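Local coordinates for protein autoinducer 2 sensor kinase/phosphatase luxQ (Vibrio cholerae, PDB 3C38) that senses the AI-2–LuxP complex through this periplasmic region of a membrane-bound hybrid sensor, switching it from histidine kinase at low cell density to phosphatase at high density, at residues L53-L57 with S142-A146; P81-S87 with Y154-V160. All blocks are in the same frame, centred on the assembly; numbering follows the deposited sequence.

Contact 1: residues L53-L57 with S142-A146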
loop_
_atom_site.group_PDB
_atom_site.type_symbol
_atom_site.label_atom_id
_atom_site.label_comp_id
_atom_site.label_asym_id
_atom_site.label_seq_id
_atom_site.Cartn_x
_atom_site.Cartn_y
_atom_site.Cartn_z
ATOM N N LEU A 53 -10.793 18.787 -8.035
ATOM C CA LEU A 53 -9.837 17.910 -8.691
ATOM C C LEU A 53 -10.117 17.857 -10.184
ATOM O O LEU A 53 -9.228 18.094 -10.998
ATOM C CB LEU A 53 -9.911 16.493 -8.115
ATOM C CG LEU A 53 -9.104 15.434 -8.881
ATOM C CD1 LEU A 53 -7.643 15.838 -8.940
ATOM C CD2 LEU A 53 -9.254 14.078 -8.209
ATOM N N ILE A 54 -11.361 17.555 -10.539
ATOM C CA ILE A 54 -11.739 17.450 -11.939
ATOM C C ILE A 54 -11.425 18.694 -12.763
ATOM O O ILE A 54 -10.888 18.583 -13.867
ATOM C CB ILE A 54 -13.235 17.121 -12.096
ATOM C CG1 ILE A 54 -13.548 15.777 -11.441
ATOM C CG2 ILE A 54 -13.594 17.045 -13.567
ATOM C CD1 ILE A 54 -12.863 14.596 -12.101
ATOM N N ASN A 55 -11.741 19.878 -12.249
ATOM C CA ASN A 55 -11.461 21.078 -13.029
ATOM C C ASN A 55 -9.973 21.418 -13.012
ATOM O O ASN A 55 -9.401 21.772 -14.047
ATOM C CB ASN A 55 -12.319 22.271 -12.551
ATOM C CG ASN A 55 -11.661 23.088 -11.443
ATOM O OD1 ASN A 55 -10.563 23.627 -11.612
ATOM N ND2 ASN A 55 -12.346 23.204 -10.310
ATOM N N ALA A 56 -9.338 21.300 -11.850
ATOM C CA ALA A 56 -7.912 21.590 -11.754
ATOM C C ALA A 56 -7.214 20.737 -12.799
ATOM O O ALA A 56 -6.219 21.149 -13.399
ATOM C CB ALA A 56 -7.392 21.246 -10.363
ATOM N N LEU A 57 -7.765 19.548 -13.019
ATOM C CA LEU A 57 -7.225 18.604 -13.983
ATOM C C LEU A 57 -7.489 19.032 -15.416
ATOM O O LEU A 57 -6.552 19.287 -16.163
ATOM C CB LEU A 57 -7.822 17.213 -13.761
ATOM C CG LEU A 57 -7.327 16.128 -14.721
ATOM C CD1 LEU A 57 -5.848 15.849 -14.481
ATOM C CD2 LEU A 57 -8.139 14.871 -14.521
ATOM N N SER A 142 -11.771 6.046 -11.419
ATOM C CA SER A 142 -12.167 6.876 -12.556
ATOM C C SER A 142 -12.400 8.332 -12.180
ATOM O O SER A 142 -12.965 8.628 -11.133
ATOM C CB SER A 142 -13.441 6.308 -13.181
ATOM O OG SER A 142 -13.342 4.896 -13.337
ATOM N N LEU A 143 -11.948 9.240 -13.037
ATOM C CA LEU A 143 -12.132 10.673 -12.817
ATOM C C LEU A 143 -13.120 11.142 -13.875
ATOM O O LEU A 143 -12.748 11.384 -15.024
ATOM C CB LEU A 143 -10.810 11.427 -12.977
ATOM C CG LEU A 143 -9.745 11.151 -11.919
ATOM C CD1 LEU A 143 -8.443 11.830 -12.303
ATOM C CD2 LEU A 143 -10.231 11.652 -10.564
ATOM N N ILE A 144 -14.383 11.251 -13.483
ATOM C CA ILE A 144 -15.437 11.670 -14.395
ATOM C C ILE A 144 -15.761 13.147 -14.209
ATOM O O ILE A 144 -15.371 13.755 -13.214
ATOM C CB ILE A 144 -16.677 10.793 -14.185
ATOM C CG1 ILE A 144 -16.298 9.345 -14.506
ATOM C CG2 ILE A 144 -17.821 11.253 -15.075
ATOM C CD1 ILE A 144 -17.280 8.305 -14.029
ATOM N N GLU A 145 -16.464 13.737 -15.163
ATOM C CA GLU A 145 -16.766 15.151 -15.045
ATOM C C GLU A 145 -18.251 15.466 -14.912
ATOM O O GLU A 145 -19.105 14.718 -15.393
ATOM C CB GLU A 145 -16.176 15.898 -16.234
ATOM C CG GLU A 145 -15.699 17.282 -15.883
ATOM C CD GLU A 145 -16.307 18.334 -16.760
ATOM O OE1 GLU A 145 -16.957 17.964 -17.763
ATOM O OE2 GLU A 145 -16.129 19.530 -16.453
ATOM N N ALA A 146 -18.538 16.586 -14.254
ATOM C CA ALA A 146 -19.902 17.044 -14.013
ATOM C C ALA A 146 -20.926 16.641 -15.074
ATOM O O ALA A 146 -20.904 17.138 -16.205
ATOM C CB ALA A 146 -19.908 18.559 -13.830
#
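The helical turn L53-L57 lies against the end of a strand and the loop that leaves it, coming closest in backbone terms where the CA atoms of I54 and E145 are 6.3 Å apart. No hydrogen bond crosses between the two pieces, so the contact is held by aliphatic side chains. L143, still on the strand, is the residue that both helix leucines meet: its CG lies anti to the carbonyl carbon (chi1 -68°), which turns the fork toward the helix, and its two methyls then meet different leucines. CD2 of L143 meets CD2 of L53 at 3.5 Å, while CD1 of L143 meets CD2 of L57 at 3.8 Å. Both helix leucines cross the L143 side chain at about a right angle. They stand four residues apart on one face of the helix. The strand here is an inner one of the five-stranded antiparallel sheet in this Cache-clan sensor domain, and L143 is tied by backbone hydrogen bonds to V152 and G153 across a hairpin. Helix 51-58 lies near the ends of the strands, against the sheet face that carries I86, L143 and L155, and L53, L57 and L143 all touch I86 on strand 83-88. L53 also packs on F68 and F69 of helix 65-74, and L57 on L65 of the same helix. CD1 of I54 lies 3.9 Å from CB of L143, but I54 is modelled too close to the loop at I144 and E145 for the placing of its methyls to be trusted.

Contact 2: residues P81-S87 with Y154-V160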
loop_
_atom_site.group_PDB
_atom_site.type_symbol
_atom_site.label_atom_id
_atom_site.label_comp_id
_atom_site.label_asym_id
_atom_site.label_seq_id
_atom_site.Cartn_x
_atom_site.Cartn_y
_atom_site.Cartn_z
ATOM N N PRO A 81 -1.806 8.167 0.806
ATOM C CA PRO A 81 -1.158 7.062 0.085
ATOM C C PRO A 81 0.325 7.427 -0.014
ATOM O O PRO A 81 0.688 8.569 0.248
ATOM C CB PRO A 81 -1.818 7.095 -1.295
ATOM C CG PRO A 81 -2.909 8.175 -1.205
ATOM C CD PRO A 81 -2.458 9.095 -0.129
ATOM N N ASP A 82 1.186 6.486 -0.382
ATOM C CA ASP A 82 2.605 6.814 -0.499
ATOM C C ASP A 82 2.871 7.474 -1.842
ATOM O O ASP A 82 3.850 8.200 -2.011
ATOM C CB ASP A 82 3.481 5.569 -0.355
ATOM C CG ASP A 82 3.359 4.931 1.015
ATOM O OD1 ASP A 82 3.039 5.661 1.975
ATOM O OD2 ASP A 82 3.587 3.712 1.141
ATOM N N LEU A 83 1.992 7.221 -2.800
ATOM C CA LEU A 83 2.149 7.811 -4.115
ATOM C C LEU A 83 0.833 7.923 -4.868
ATOM O O LEU A 83 -0.050 7.054 -4.778
ATOM C CB LEU A 83 3.184 7.024 -4.941
ATOM C CG LEU A 83 2.951 5.556 -5.294
ATOM C CD1 LEU A 83 2.121 5.476 -6.563
ATOM C CD2 LEU A 83 4.284 4.858 -5.518
ATOM N N ARG A 84 0.712 9.026 -5.596
ATOM C CA ARG A 84 -0.462 9.321 -6.399
ATOM C C ARG A 84 -0.022 9.812 -7.769
ATOM O O ARG A 84 0.995 10.486 -7.898
ATOM C CB ARG A 84 -1.285 10.451 -5.775
ATOM C CG ARG A 84 -2.051 10.153 -4.506
ATOM C CD ARG A 84 -3.222 11.124 -4.433
ATOM N NE ARG A 84 -3.922 11.136 -3.154
ATOM C CZ ARG A 84 -3.476 11.748 -2.060
ATOM N NH1 ARG A 84 -2.319 12.405 -2.081
ATOM N NH2 ARG A 84 -4.194 11.714 -0.945
ATOM N N PHE A 85 -0.794 9.475 -8.791
ATOM C CA PHE A 85 -0.523 9.963 -10.134
ATOM C C PHE A 85 -1.793 9.776 -10.959
ATOM O O PHE A 85 -2.575 8.852 -10.715
ATOM C CB PHE A 85 0.699 9.260 -10.756
ATOM C CG PHE A 85 0.477 7.825 -11.098
ATOM C CD1 PHE A 85 -0.220 7.470 -12.247
ATOM C CD2 PHE A 85 0.976 6.818 -10.274
ATOM C CE1 PHE A 85 -0.412 6.143 -12.571
ATOM C CE2 PHE A 85 0.789 5.480 -10.589
ATOM C CZ PHE A 85 0.094 5.140 -11.739
ATOM N N ILE A 86 -2.016 10.680 -11.907
ATOM C CA ILE A 86 -3.206 10.625 -12.750
ATOM C C ILE A 86 -2.866 10.214 -14.174
ATOM O O ILE A 86 -1.973 10.783 -14.799
ATOM C CB ILE A 86 -3.922 11.993 -12.766
ATOM C CG1 ILE A 86 -4.352 12.365 -11.347
ATOM C CG2 ILE A 86 -5.141 11.943 -13.672
ATOM C CD1 ILE A 86 -4.960 13.742 -11.238
ATOM N N SER A 87 -3.585 9.215 -14.673
ATOM C CA SER A 87 -3.372 8.706 -16.019
ATOM C C SER A 87 -4.522 9.015 -16.977
ATOM O O SER A 87 -5.661 9.241 -16.574
ATOM C CB SER A 87 -3.160 7.187 -15.990
ATOM O OG SER A 87 -4.154 6.500 -16.753
ATOM N N TYR A 154 -7.756 8.993 -14.764
ATOM C CA TYR A 154 -7.796 8.039 -13.674
ATOM C C TYR A 154 -6.797 8.443 -12.606
ATOM O O TYR A 154 -5.695 8.921 -12.908
ATOM C CB TYR A 154 -7.466 6.642 -14.194
ATOM C CG TYR A 154 -8.617 5.975 -14.906
ATOM C CD1 TYR A 154 -9.643 5.367 -14.184
ATOM C CD2 TYR A 154 -8.698 5.967 -16.301
ATOM C CE1 TYR A 154 -10.721 4.763 -14.828
ATOM C CE2 TYR A 154 -9.780 5.367 -16.958
ATOM C CZ TYR A 154 -10.786 4.769 -16.209
ATOM O OH TYR A 154 -11.855 4.172 -16.832
ATOM N N LEU A 155 -7.206 8.284 -11.351
ATOM C CA LEU A 155 -6.344 8.599 -10.226
ATOM C C LEU A 155 -5.850 7.269 -9.672
ATOM O O LEU A 155 -6.638 6.363 -9.356
ATOM C CB LEU A 155 -7.099 9.376 -9.139
ATOM C CG LEU A 155 -6.291 9.655 -7.862
ATOM C CD1 LEU A 155 -5.028 10.406 -8.211
ATOM C CD2 LEU A 155 -7.129 10.456 -6.871
ATOM N N TYR A 156 -4.532 7.147 -9.594
ATOM C CA TYR A 156 -3.911 5.944 -9.076
ATOM C C TYR A 156 -3.274 6.292 -7.741
ATOM O O TYR A 156 -2.606 7.321 -7.614
ATOM C CB TYR A 156 -2.818 5.443 -10.035
ATOM C CG TYR A 156 -3.303 4.841 -11.341
ATOM C CD1 TYR A 156 -3.792 5.640 -12.377
ATOM C CD2 TYR A 156 -3.243 3.467 -11.546
ATOM C CE1 TYR A 156 -4.208 5.064 -13.595
ATOM C CE2 TYR A 156 -3.656 2.891 -12.741
ATOM C CZ TYR A 156 -4.133 3.688 -13.755
ATOM O OH TYR A 156 -4.538 3.082 -14.918
ATOM N N VAL A 157 -3.499 5.445 -6.745
ATOM C CA VAL A 157 -2.903 5.641 -5.430
ATOM C C VAL A 157 -2.193 4.346 -5.084
ATOM O O VAL A 157 -2.661 3.250 -5.424
ATOM C CB VAL A 157 -3.963 5.939 -4.324
ATOM C CG1 VAL A 157 -4.779 7.173 -4.704
ATOM C CG2 VAL A 157 -4.865 4.736 -4.112
ATOM N N GLY A 158 -1.055 4.464 -4.417
ATOM C CA GLY A 158 -0.327 3.268 -4.050
ATOM C C GLY A 158 0.258 3.327 -2.655
ATOM O O GLY A 158 0.492 4.419 -2.119
ATOM N N ILE A 159 0.462 2.144 -2.078
ATOM C CA ILE A 159 1.069 1.973 -0.763
ATOM C C ILE A 159 2.310 1.129 -0.994
ATOM O O ILE A 159 2.205 0.009 -1.492
ATOM C CB ILE A 159 0.190 1.164 0.195
ATOM C CG1 ILE A 159 -1.130 1.871 0.444
ATOM C CG2 ILE A 159 0.894 0.998 1.520
ATOM C CD1 ILE A 159 -2.115 0.988 1.207
ATOM N N VAL A 160 3.481 1.652 -0.646
ATOM C CA VAL A 160 4.711 0.888 -0.817
ATOM C C VAL A 160 4.942 0.064 0.442
ATOM O O VAL A 160 5.033 0.611 1.544
ATOM C CB VAL A 160 5.935 1.806 -1.042
ATOM C CG1 VAL A 160 7.214 0.949 -1.101
ATOM C CG2 VAL A 160 5.761 2.605 -2.327
#
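F85 holds CG between its backbone N and carbonyl carbon (chi1 70°), whereas Y156 has CG anti to the carbonyl carbon (chi1 -71°); these different first torsions bring the rings side by side, with planes 11° apart. The rings are slid so far that they barely overlap, with centroids 4.7 Å apart. CB of Y156 sits over one face of the F85 ring, a CH-pi contact 3.5 Å from the ring centroid, while CE1 of F85 lies over one face of the Y156 ring. Further out, CE1 of Y156 packs on CB of S87 at 3.4 Å.

The antiparallel strands keep regular register from S87-Y154 back to L83-G158, then break into a classic beta bulge: G158 O accepts from D82 N at 2.8 Å and from L83 N at 3.3 Å. Just beyond, the carboxylate of D82 reaches across the strand end, and its OD2 takes the V160 N-H on the anti side at 2.7 Å.

On the reverse face, R84 runs alongside V157, with its CG 4.0 Å from CG1 of V157. CD of P81 lies over one face of the R84 guanidinium, offset toward its rim, and the group goes on to a salt bridge with D73. P81 CB packs on V157 CB, and I86 CG1 on L155 CD1. These strands are neighbours inside the sheet, flanked by strands 91-95 and 134-143. Helix 106-115 covers the F85 and Y156 side through L109 and I113, while the long helix 22-47 meets V157 and I159 on the other.

Overall arrangement
From the N terminus the chain runs down the long helix 22-47 into helix 51-58, the first half of contact 1, and then through helix 65-74 to strand 83-88, the first half of contact 2. Strand 134-143 closes the 84-residue loop of contact 1, and strand 153-160, following it through a hairpin, closes the 66-residue loop of contact 2. The segments alternate, so the two connections cross. Their centres lie 16 Å apart, yet they touch: CD1 of L143 packs 3.6 Å from CG2 of I86. Contact 1 sets helix 51-58 against the five-stranded sheet, and contact 2 pairs two of its inner strands.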